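Local coordinates for protein prolyl 4-hydroxylase (Paramecium bursaria Chlorella virus 1, PDB 5C5T) that probably hydroxylates proline residues in collagen-like sequences, as a 2-oxoglutarate-dependent dioxygenase that holds its metal ion and cosubstrate in a double-stranded beta-helix core, at residues A[154-159]-A[219-224]; A[189-194]-A[205-210]; A[146-151]-A[198-203]. One frame throughout, in Å; residues are numbered along the deposited sequence.

Interaction 1: A[154-159]-A[219-224]; sequences LATLMV and IANQWI. With AKG (2-oxoglutaric acid), chain C.
Leu-157 and Gln-222 form an antiparallel hydrogen-bonded pair, with Leu-157 N 2.9 Å from Gln-222 O and Gln-222 N 2.8 Å from Leu-157 O. Val-159 and Ala-220 exchange a second such pair of bonds, and the two strand segments run at 163°, close to antiparallel. The pattern changes at Ile-224, which Leu-154 and Ala-155 both face. This is a classic beta bulge: Ile-224 O takes a short bond from Leu-154 N (2.6 Å) and a weak one from Ala-155 N.

Apolar packing occurs on both faces. Ile-224 CD1 lies 3.8 Å from Ala-155 CB, on the side where helix 96-109 covers Ile-224 and Leu-157. On the other side the Met-158 chain runs extended and bends only at chi3 (57°), leaving SD 3.7 Å from Ile-219 CD1.

The polar side chains that meet 2-oxoglutarate lie on this second face, whereas Gln-222, on the first, bonds to Trp-223 O and Gln-102. Asn-221 lies alongside Met-158; its ND2 gives a weak bond to ligand O1 (3.0 Å, 130° at the hydrogen) and also bonds to Gln-125. Trp-223 turns its ring edge to the same carboxylate, with CZ2 3.5 Å from ligand O2, while Asn-221 CB sits over one ring face. Thr-156 stands beside the indole, OG1 3.1 Å from Trp-223 CD1.

Thr-156 OG1 and Trp-223 NE1 both hydrogen-bond OD2 of Asp-140, a zinc ligand. The strand pair thus supplies second-shell groups that probably orient that carboxylate, while the neighbouring Asn-221 amide and indole edge meet the 2-oxoglutarate end nearest the metal.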
loop_
_atom_site.group_PDB
_atom_site.type_symbol
_atom_site.label_atom_id
_atom_site.label_comp_id
_atom_site.label_asym_id
_atom_site.label_seq_id
_atom_site.Cartn_x
_atom_site.Cartn_y
_atom_site.Cartn_z
ATOM N N LEU A 154 -8.845 3.357 6.396
ATOM C CA LEU A 154 -9.633 4.061 5.371
ATOM C C LEU A 154 -9.013 4.063 3.981
ATOM O O LEU A 154 -9.748 4.150 2.988
ATOM C CB LEU A 154 -9.875 5.477 5.818
ATOM C CG LEU A 154 -10.559 5.651 7.163
ATOM C CD1 LEU A 154 -10.649 7.103 7.487
ATOM C CD2 LEU A 154 -11.934 5.095 7.169
ATOM N N ALA A 155 -7.701 3.981 3.915
ATOM C CA ALA A 155 -7.005 4.075 2.652
ATOM C C ALA A 155 -5.605 3.502 2.777
ATOM O O ALA A 155 -5.058 3.314 3.900
ATOM C CB ALA A 155 -6.976 5.548 2.162
ATOM N N THR A 156 -5.022 3.228 1.626
ATOM C CA THR A 156 -3.676 2.697 1.491
ATOM C C THR A 156 -2.849 3.497 0.501
ATOM O O THR A 156 -3.314 3.750 -0.587
ATOM C CB THR A 156 -3.694 1.233 0.978
ATOM O OG1 THR A 156 -4.552 0.387 1.795
ATOM C CG2 THR A 156 -2.289 0.615 0.884
ATOM N N LEU A 157 -1.598 3.841 0.867
ATOM C CA LEU A 157 -0.620 4.376 -0.069
ATOM C C LEU A 157 0.536 3.365 -0.075
ATOM O O LEU A 157 1.202 3.147 0.914
ATOM C CB LEU A 157 -0.209 5.791 0.288
ATOM C CG LEU A 157 0.597 6.432 -0.854
ATOM C CD1 LEU A 157 0.332 7.920 -1.086
ATOM C CD2 LEU A 157 2.061 6.150 -0.611
ATOM N N MET A 158 0.721 2.727 -1.215
ATOM C CA MET A 158 1.726 1.677 -1.357
ATOM C C MET A 158 2.770 2.154 -2.390
ATOM O O MET A 158 2.426 2.626 -3.501
ATOM C CB MET A 158 1.123 0.347 -1.809
ATOM C CG MET A 158 2.145 -0.775 -1.982
ATOM S SD MET A 158 1.485 -2.291 -2.709
ATOM C CE MET A 158 0.816 -1.678 -4.234
ATOM N N VAL A 159 4.048 2.047 -2.016
ATOM C CA VAL A 159 5.148 2.418 -2.920
ATOM C C VAL A 159 5.902 1.194 -3.354
ATOM O O VAL A 159 6.279 0.378 -2.507
ATOM C CB VAL A 159 6.144 3.401 -2.252
ATOM C CG1 VAL A 159 7.098 3.952 -3.309
ATOM C CG2 VAL A 159 5.462 4.470 -1.541
ATOM N N ILE A 219 7.791 -3.665 -1.462
ATOM C CA ILE A 219 6.873 -2.556 -1.302
ATOM C C ILE A 219 6.971 -1.919 0.095
ATOM O O ILE A 219 7.421 -2.542 1.082
ATOM C CB ILE A 219 5.438 -3.046 -1.571
ATOM C CG1 ILE A 219 5.038 -4.095 -0.554
ATOM C CG2 ILE A 219 5.347 -3.535 -3.012
ATOM C CD1 ILE A 219 3.593 -4.543 -0.683
ATOM N N ALA A 220 6.530 -0.667 0.174
ATOM C CA ALA A 220 6.247 0.052 1.419
ATOM C C ALA A 220 4.758 0.415 1.504
ATOM O O ALA A 220 4.185 0.978 0.570
ATOM C CB ALA A 220 7.110 1.277 1.524
ATOM N N ASN A 221 4.117 -0.053 2.580
ATOM C CA ASN A 221 2.689 0.209 2.835
ATOM C C ASN A 221 2.492 1.248 3.883
ATOM O O ASN A 221 2.905 1.076 5.041
ATOM C CB ASN A 221 1.963 -1.072 3.300
ATOM C CG ASN A 221 1.714 -2.039 2.192
ATOM O OD1 ASN A 221 1.134 -1.703 1.183
ATOM N ND2 ASN A 221 2.102 -3.297 2.411
ATOM N N GLN A 222 1.856 2.339 3.484
ATOM C CA GLN A 222 1.398 3.396 4.430
ATOM C C GLN A 222 -0.126 3.318 4.553
ATOM O O GLN A 222 -0.835 3.730 3.659
ATOM C CB GLN A 222 1.828 4.780 3.973
ATOM C CG GLN A 222 1.282 5.903 4.855
ATOM C CD GLN A 222 1.799 5.847 6.293
ATOM O OE1 GLN A 222 2.901 6.309 6.587
ATOM N NE2 GLN A 222 1.040 5.216 7.172
ATOM N N TRP A 223 -0.617 2.766 5.646
ATOM C CA TRP A 223 -2.054 2.697 5.883
ATOM C C TRP A 223 -2.504 3.953 6.653
ATOM O O TRP A 223 -1.790 4.504 7.467
ATOM C CB TRP A 223 -2.464 1.358 6.595
ATOM C CG TRP A 223 -2.389 0.155 5.673
ATOM C CD1 TRP A 223 -3.178 -0.063 4.580
ATOM C CD2 TRP A 223 -1.483 -0.963 5.741
ATOM N NE1 TRP A 223 -2.816 -1.233 3.968
ATOM C CE2 TRP A 223 -1.781 -1.807 4.660
ATOM C CE3 TRP A 223 -0.432 -1.326 6.604
ATOM C CZ2 TRP A 223 -1.066 -3.004 4.396
ATOM C CZ3 TRP A 223 0.265 -2.523 6.360
ATOM C CH2 TRP A 223 -0.046 -3.345 5.247
ATOM N N ILE A 224 -3.727 4.361 6.337
ATOM C CA ILE A 224 -4.427 5.542 6.833
ATOM C C ILE A 224 -5.653 5.043 7.613
ATOM O O ILE A 224 -6.509 4.334 7.060
ATOM C CB ILE A 224 -4.802 6.444 5.630
ATOM C CG1 ILE A 224 -3.509 6.798 4.865
ATOM C CG2 ILE A 224 -5.560 7.750 6.082
ATOM C CD1 ILE A 224 -3.673 7.004 3.396
HETATM C C1 AKG C . -0.867 -5.497 1.127
HETATM O O1 AKG C . 0.284 -5.587 1.655
HETATM O O2 AKG C . -1.865 -5.339 1.878
HETATM C C2 AKG C . -1.031 -5.699 -0.354
HETATM O O5 AKG C . -2.141 -5.898 -0.769
HETATM C C3 AKG C . 0.197 -5.661 -1.277
HETATM C C4 AKG C . -0.179 -5.773 -2.732
HETATM C C5 AKG C . 0.999 -6.119 -3.605
HETATM O O3 AKG C . 1.992 -6.729 -3.120
HETATM O O4 AKG C . 0.984 -5.767 -4.824
#

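Interaction 2: A[189-194]-A[205-210]; sequences IFFWVA and TLHAGL. With ZN (zinc ion), chain D; AKG (2-oxoglutaric acid), chain C.
Phe-191 presents its ring edge to the face of His-207, an edge-to-face pair with centroids 4.6 Å apart and planes at 56°. In both residues CG lies between backbone N and carbonyl carbon (chi1 56° and 64°), directing the rings at each other. Phe-191 CZ lies 3.5 Å above the imidazole plane, near its rim. His-207 NE2 binds zinc at 2.1 Å. The ligand 2-oxoglutarate chelates the same ion through O2 (2.1 Å) and O5 (2.2 Å), and His-138 and Asp-140 complete the protein ligands. Two histidines and an aspartate on one metal are the facial triad of the 2-oxoglutarate oxygenases, set in a double-stranded beta-helix; zinc probably occupies the place of the iron expected for the family. Gly-209, further along strand 207-209, brings its CA within 3.6 Å of ligand C5.

The other ring nitrogen, His-207 ND1, donates to Thr-205 O at 2.8 Å, the acceptor nearly in the ring plane; with NE2 on zinc and the phenyl over one face, this fixes the imidazole's rotation. Thr-205 OG1 is in turn 2.7 Å from Trp-192 O, with Tyr-202 O also within reach of its one proton. Further out, Phe-174 meets Phe-191 edge-to-face.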
loop_
_atom_site.group_PDB
_atom_site.type_symbol
_atom_site.label_atom_id
_atom_site.label_comp_id
_atom_site.label_asym_id
_atom_site.label_seq_id
_atom_site.Cartn_x
_atom_site.Cartn_y
_atom_site.Cartn_z
ATOM N N ILE A 189 0.846 3.627 -5.571
ATOM C CA ILE A 189 -0.568 3.414 -5.835
ATOM C C ILE A 189 -1.287 3.775 -4.560
ATOM O O ILE A 189 -1.009 3.214 -3.501
ATOM C CB ILE A 189 -0.939 1.975 -6.235
ATOM C CG1 ILE A 189 -0.213 1.496 -7.494
ATOM C CG2 ILE A 189 -2.411 1.883 -6.474
ATOM C CD1 ILE A 189 -0.565 2.261 -8.769
ATOM N N PHE A 190 -2.183 4.737 -4.661
ATOM C CA PHE A 190 -3.138 5.089 -3.592
ATOM C C PHE A 190 -4.515 4.432 -3.862
ATOM O O PHE A 190 -5.047 4.512 -4.977
ATOM C CB PHE A 190 -3.299 6.609 -3.489
ATOM C CG PHE A 190 -4.337 7.038 -2.502
ATOM C CD1 PHE A 190 -4.009 7.185 -1.172
ATOM C CD2 PHE A 190 -5.643 7.228 -2.886
ATOM C CE1 PHE A 190 -4.967 7.581 -0.242
ATOM C CE2 PHE A 190 -6.622 7.607 -1.959
ATOM C CZ PHE A 190 -6.279 7.771 -0.643
ATOM N N PHE A 191 -5.141 3.798 -2.859
ATOM C CA PHE A 191 -6.504 3.389 -3.061
ATOM C C PHE A 191 -7.338 3.484 -1.803
ATOM O O PHE A 191 -6.855 3.299 -0.684
ATOM C CB PHE A 191 -6.600 1.937 -3.647
ATOM C CG PHE A 191 -5.907 0.863 -2.823
ATOM C CD1 PHE A 191 -4.569 0.555 -3.027
ATOM C CD2 PHE A 191 -6.616 0.090 -1.862
ATOM C CE1 PHE A 191 -3.954 -0.469 -2.314
ATOM C CE2 PHE A 191 -5.987 -0.888 -1.130
ATOM C CZ PHE A 191 -4.656 -1.195 -1.384
ATOM N N TRP A 192 -8.615 3.737 -2.016
ATOM C CA TRP A 192 -9.569 3.819 -0.904
ATOM C C TRP A 192 -9.940 2.431 -0.403
ATOM O O TRP A 192 -10.119 1.506 -1.179
ATOM C CB TRP A 192 -10.835 4.585 -1.323
ATOM C CG TRP A 192 -10.585 6.026 -1.486
ATOM C CD1 TRP A 192 -10.326 6.672 -2.648
ATOM C CD2 TRP A 192 -10.528 7.014 -0.446
ATOM N NE1 TRP A 192 -10.118 8.017 -2.402
ATOM C CE2 TRP A 192 -10.251 8.251 -1.059
ATOM C CE3 TRP A 192 -10.723 6.979 0.949
ATOM C CZ2 TRP A 192 -10.136 9.448 -0.327
ATOM C CZ3 TRP A 192 -10.617 8.173 1.671
ATOM C CH2 TRP A 192 -10.332 9.378 1.034
ATOM N N VAL A 193 -9.985 2.287 0.916
ATOM C CA VAL A 193 -10.310 1.013 1.582
ATOM C C VAL A 193 -11.712 1.051 2.229
ATOM O O VAL A 193 -12.483 0.090 2.139
ATOM C CB VAL A 193 -9.214 0.665 2.634
ATOM C CG1 VAL A 193 -9.607 -0.623 3.452
ATOM C CG2 VAL A 193 -7.879 0.408 1.972
ATOM N N ALA A 194 -12.037 2.157 2.886
ATOM C CA ALA A 194 -13.324 2.288 3.566
ATOM C C ALA A 194 -13.811 3.737 3.573
ATOM O O ALA A 194 -13.046 4.682 3.375
ATOM C CB ALA A 194 -13.243 1.729 5.030
ATOM N N THR A 205 -12.318 -2.341 -4.097
ATOM C CA THR A 205 -10.856 -2.372 -4.041
ATOM C C THR A 205 -10.321 -3.608 -3.378
ATOM O O THR A 205 -9.205 -3.595 -2.875
ATOM C CB THR A 205 -10.300 -1.108 -3.330
ATOM O OG1 THR A 205 -10.892 -0.987 -2.030
ATOM C CG2 THR A 205 -10.606 0.109 -4.130
ATOM N N LEU A 206 -11.088 -4.706 -3.506
ATOM C CA LEU A 206 -10.511 -6.062 -3.401
ATOM C C LEU A 206 -9.222 -6.090 -4.226
ATOM O O LEU A 206 -9.203 -5.675 -5.357
ATOM C CB LEU A 206 -11.503 -7.106 -3.909
ATOM C CG LEU A 206 -11.108 -8.589 -3.933
ATOM C CD1 LEU A 206 -11.066 -9.078 -2.496
ATOM C CD2 LEU A 206 -12.112 -9.394 -4.778
ATOM N N HIS A 207 -8.144 -6.534 -3.622
ATOM C CA HIS A 207 -6.876 -6.552 -4.377
ATOM C C HIS A 207 -5.965 -7.703 -3.949
ATOM O O HIS A 207 -6.178 -8.337 -2.898
ATOM C CB HIS A 207 -6.180 -5.175 -4.210
ATOM C CG HIS A 207 -5.794 -4.891 -2.796
ATOM N ND1 HIS A 207 -6.730 -4.532 -1.846
ATOM C CD2 HIS A 207 -4.621 -5.020 -2.136
ATOM C CE1 HIS A 207 -6.130 -4.394 -0.674
ATOM N NE2 HIS A 207 -4.859 -4.727 -0.817
ATOM N N ALA A 208 -4.942 -7.945 -4.768
ATOM C CA ALA A 208 -3.984 -9.017 -4.536
ATOM C C ALA A 208 -2.625 -8.620 -5.050
ATOM O O ALA A 208 -2.518 -7.772 -5.933
ATOM C CB ALA A 208 -4.442 -10.274 -5.237
ATOM N N GLY A 209 -1.586 -9.199 -4.476
ATOM C CA GLY A 209 -0.282 -9.151 -5.107
ATOM C C GLY A 209 -0.088 -10.485 -5.821
ATOM O O GLY A 209 -0.073 -11.525 -5.181
ATOM N N LEU A 210 0.047 -10.458 -7.142
ATOM C CA LEU A 210 0.165 -11.681 -7.922
ATOM C C LEU A 210 1.538 -12.335 -7.775
ATOM O O LEU A 210 2.525 -11.722 -7.353
ATOM C CB LEU A 210 -0.130 -11.374 -9.400
ATOM C CG LEU A 210 -1.524 -10.816 -9.717
ATOM C CD1 LEU A 210 -1.737 -10.743 -11.207
ATOM C CD2 LEU A 210 -2.624 -11.656 -9.073
HETATM ZN ZN ZN D . -3.683 -5.400 0.790
HETATM C C1 AKG C . -0.867 -5.497 1.127
HETATM O O1 AKG C . 0.284 -5.587 1.655
HETATM O O2 AKG C . -1.865 -5.339 1.878
HETATM C C2 AKG C . -1.031 -5.699 -0.354
HETATM O O5 AKG C . -2.141 -5.898 -0.769
HETATM C C3 AKG C . 0.197 -5.661 -1.277
HETATM C C4 AKG C . -0.179 -5.773 -2.732
HETATM C C5 AKG C . 0.999 -6.119 -3.605
HETATM O O3 AKG C . 1.992 -6.729 -3.120
HETATM O O4 AKG C . 0.984 -5.767 -4.824
#

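Interaction 3: A[146-151]-A[198-203]; sequences DACPKD and TRKLYK
Cys-148 and Arg-199 bring two surface loops together: the one between strands 134-138 and 153-160, cross-linked internally by the Cys-144 to Cys-148 disulfide, and the one between strands 188-192 and 207-209. The second loop bends here through an ST turn, in which Lys-200 N donates to Thr-198 OG1 at 3.1 Å.

Within 146-151 the contact begins at Cys-148, its buried member, which points its side chain at the turn: CB is 3.9 Å from Arg-199 CB, and the disulfide sulfur SG lies 3.9 Å from Lys-200 CG. The far end of that lysine leads on to a salt bridge with Asp-145, the residue just before the segment.

The carbonyls of Cys-148 and Pro-149 then receive the guanidinium. Arg-199 NH2 reaches Cys-148 O at 2.9 Å in a nearly straight bond (176°) lying in the guanidinium plane, and Arg-199 NE reaches Pro-149 O at 2.7 Å. Both donors come from above their carbonyl planes, 46° out. The arginine chain is straight at chi2 and bends at chi3 (-42°), which brings these two N-H groups, on one edge, to consecutive carbonyls; the pair of bonds fixes the rotation of the flat group.

Lys-150 follows and crosses the arginine at a slant. Its NZ comes within 3.8 Å of Arg-199 NH2, a like-charge approach that solvent at this surface probably eases, while Lys-150 CD lies over one guanidinium face near its rim, 4.0 Å from NH2.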
loop_
_atom_site.group_PDB
_atom_site.type_symbol
_atom_site.label_atom_id
_atom_site.label_comp_id
_atom_site.label_asym_id
_atom_site.label_seq_id
_atom_site.Cartn_x
_atom_site.Cartn_y
_atom_site.Cartn_z
ATOM N N ASP A 146 -22.612 -3.210 11.050
ATOM C CA ASP A 146 -23.124 -2.490 12.197
ATOM C C ASP A 146 -22.136 -2.358 13.349
ATOM O O ASP A 146 -22.444 -1.730 14.363
ATOM C CB ASP A 146 -24.391 -3.164 12.664
ATOM C CG ASP A 146 -25.550 -2.872 11.745
ATOM O OD1 ASP A 146 -25.795 -1.665 11.481
ATOM O OD2 ASP A 146 -26.193 -3.839 11.273
ATOM N N ALA A 147 -20.958 -2.939 13.194
ATOM C CA ALA A 147 -19.941 -2.886 14.237
ATOM C C ALA A 147 -18.559 -2.565 13.658
ATOM O O ALA A 147 -17.575 -3.276 13.905
ATOM C CB ALA A 147 -19.895 -4.211 14.994
ATOM N N CYS A 148 -18.495 -1.511 12.850
ATOM C CA CYS A 148 -17.239 -1.196 12.170
ATOM C C CYS A 148 -16.241 -0.674 13.204
ATOM O O CYS A 148 -16.595 0.159 14.058
ATOM C CB CYS A 148 -17.459 -0.175 11.034
ATOM S SG CYS A 148 -18.295 -0.803 9.602
ATOM N N PRO A 149 -14.990 -1.150 13.147
ATOM C CA PRO A 149 -14.019 -0.708 14.162
ATOM C C PRO A 149 -13.773 0.799 14.112
ATOM O O PRO A 149 -13.830 1.416 13.042
ATOM C CB PRO A 149 -12.751 -1.489 13.808
ATOM C CG PRO A 149 -12.884 -1.813 12.401
ATOM C CD PRO A 149 -14.360 -2.029 12.152
ATOM N N LYS A 150 -13.481 1.399 15.259
ATOM C CA LYS A 150 -13.359 2.832 15.301
ATOM C C LYS A 150 -12.049 3.263 14.626
ATOM O O LYS A 150 -11.940 4.401 14.185
ATOM C CB LYS A 150 -13.444 3.331 16.744
ATOM C CG LYS A 150 -14.780 3.071 17.396
ATOM C CD LYS A 150 -15.823 4.110 17.015
ATOM C CE LYS A 150 -17.095 3.929 17.861
ATOM N NZ LYS A 150 -17.908 2.730 17.423
ATOM N N ASP A 151 -11.082 2.358 14.509
ATOM C CA ASP A 151 -9.798 2.683 13.905
ATOM C C ASP A 151 -9.634 1.959 12.561
ATOM O O ASP A 151 -8.508 1.584 12.155
ATOM C CB ASP A 151 -8.672 2.293 14.824
ATOM C CG ASP A 151 -8.663 0.797 15.140
ATOM O OD1 ASP A 151 -9.677 0.121 14.859
ATOM O OD2 ASP A 151 -7.640 0.305 15.669
ATOM N N THR A 198 -18.927 6.140 7.428
ATOM C CA THR A 198 -19.488 4.891 7.987
ATOM C C THR A 198 -18.459 3.856 8.424
ATOM O O THR A 198 -18.782 2.903 9.173
ATOM C CB THR A 198 -20.393 4.201 6.965
ATOM O OG1 THR A 198 -19.586 3.726 5.873
ATOM C CG2 THR A 198 -21.487 5.166 6.440
ATOM N N ARG A 199 -17.243 4.023 7.900
ATOM C CA ARG A 199 -16.160 3.025 7.998
ATOM C C ARG A 199 -16.490 1.629 7.386
ATOM O O ARG A 199 -15.752 0.678 7.607
ATOM C CB ARG A 199 -15.706 2.917 9.464
ATOM C CG ARG A 199 -15.285 4.288 10.033
ATOM C CD ARG A 199 -14.808 4.221 11.488
ATOM N NE ARG A 199 -15.647 3.342 12.317
ATOM C CZ ARG A 199 -16.805 3.698 12.861
ATOM N NH1 ARG A 199 -17.281 4.924 12.662
ATOM N NH2 ARG A 199 -17.489 2.828 13.600
ATOM N N LYS A 200 -17.519 1.541 6.550
ATOM C CA LYS A 200 -17.781 0.331 5.770
ATOM C C LYS A 200 -16.809 0.226 4.589
ATOM O O LYS A 200 -16.465 1.236 4.003
ATOM C CB LYS A 200 -19.214 0.281 5.238
ATOM C CG LYS A 200 -20.256 0.150 6.355
ATOM C CD LYS A 200 -21.638 0.045 5.768
ATOM C CE LYS A 200 -22.684 0.041 6.851
ATOM N NZ LYS A 200 -24.061 0.119 6.301
ATOM N N LEU A 201 -16.421 -0.989 4.214
ATOM C CA LEU A 201 -15.501 -1.189 3.106
ATOM C C LEU A 201 -16.061 -0.757 1.735
ATOM O O LEU A 201 -17.256 -0.956 1.433
ATOM C CB LEU A 201 -15.127 -2.665 2.981
ATOM C CG LEU A 201 -14.333 -3.315 4.117
ATOM C CD1 LEU A 201 -14.076 -4.793 3.706
ATOM C CD2 LEU A 201 -13.065 -2.622 4.422
ATOM N N TYR A 202 -15.177 -0.234 0.899
ATOM C CA TYR A 202 -15.427 -0.210 -0.553
ATOM C C TYR A 202 -14.998 -1.577 -1.070
ATOM O O TYR A 202 -13.798 -1.798 -1.222
ATOM C CB TYR A 202 -14.620 0.896 -1.254
ATOM C CG TYR A 202 -14.934 2.296 -0.799
ATOM C CD1 TYR A 202 -16.123 2.909 -1.169
ATOM C CD2 TYR A 202 -14.039 3.015 -0.021
ATOM C CE1 TYR A 202 -16.410 4.198 -0.753
ATOM C CE2 TYR A 202 -14.310 4.288 0.378
ATOM C CZ TYR A 202 -15.494 4.890 0.015
ATOM O OH TYR A 202 -15.755 6.195 0.460
ATOM N N LYS A 203 -15.919 -2.501 -1.332
ATOM C CA LYS A 203 -15.490 -3.807 -1.809
ATOM C C LYS A 203 -14.952 -3.766 -3.260
ATOM O O LYS A 203 -14.299 -4.722 -3.702
ATOM C CB LYS A 203 -16.619 -4.827 -1.668
ATOM C CG LYS A 203 -16.870 -5.182 -0.200
ATOM C CD LYS A 203 -17.996 -6.152 -0.084
ATOM C CE LYS A 203 -18.647 -6.119 1.293
ATOM N NZ LYS A 203 -19.959 -6.862 1.271
#

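In the fold
Interactions 1 and 2 lie in the catalytic core, their centres about 9 Å apart. Strands 153-160 and 188-192 are neighbours in the larger antiparallel sheet, joined by probable bonds such as Met-158 O to Ile-189 N, while 207-209 belongs to the smaller sheet; 2-oxoglutarate touches both contacts, held between the sheets. Interaction 3 is peripheral, about 18 Å from interaction 1 and about 16 Å from interaction 2 between centres. Along the chain the segments come as 146-151, 154-159, 189-194, 198-203, 205-210 and 219-224, so the loop contact crosses both others, whereas interaction 2 falls within the span of interaction 1. The probable bond from Tyr-202 N to Val-193 O ties the outer loop to the core.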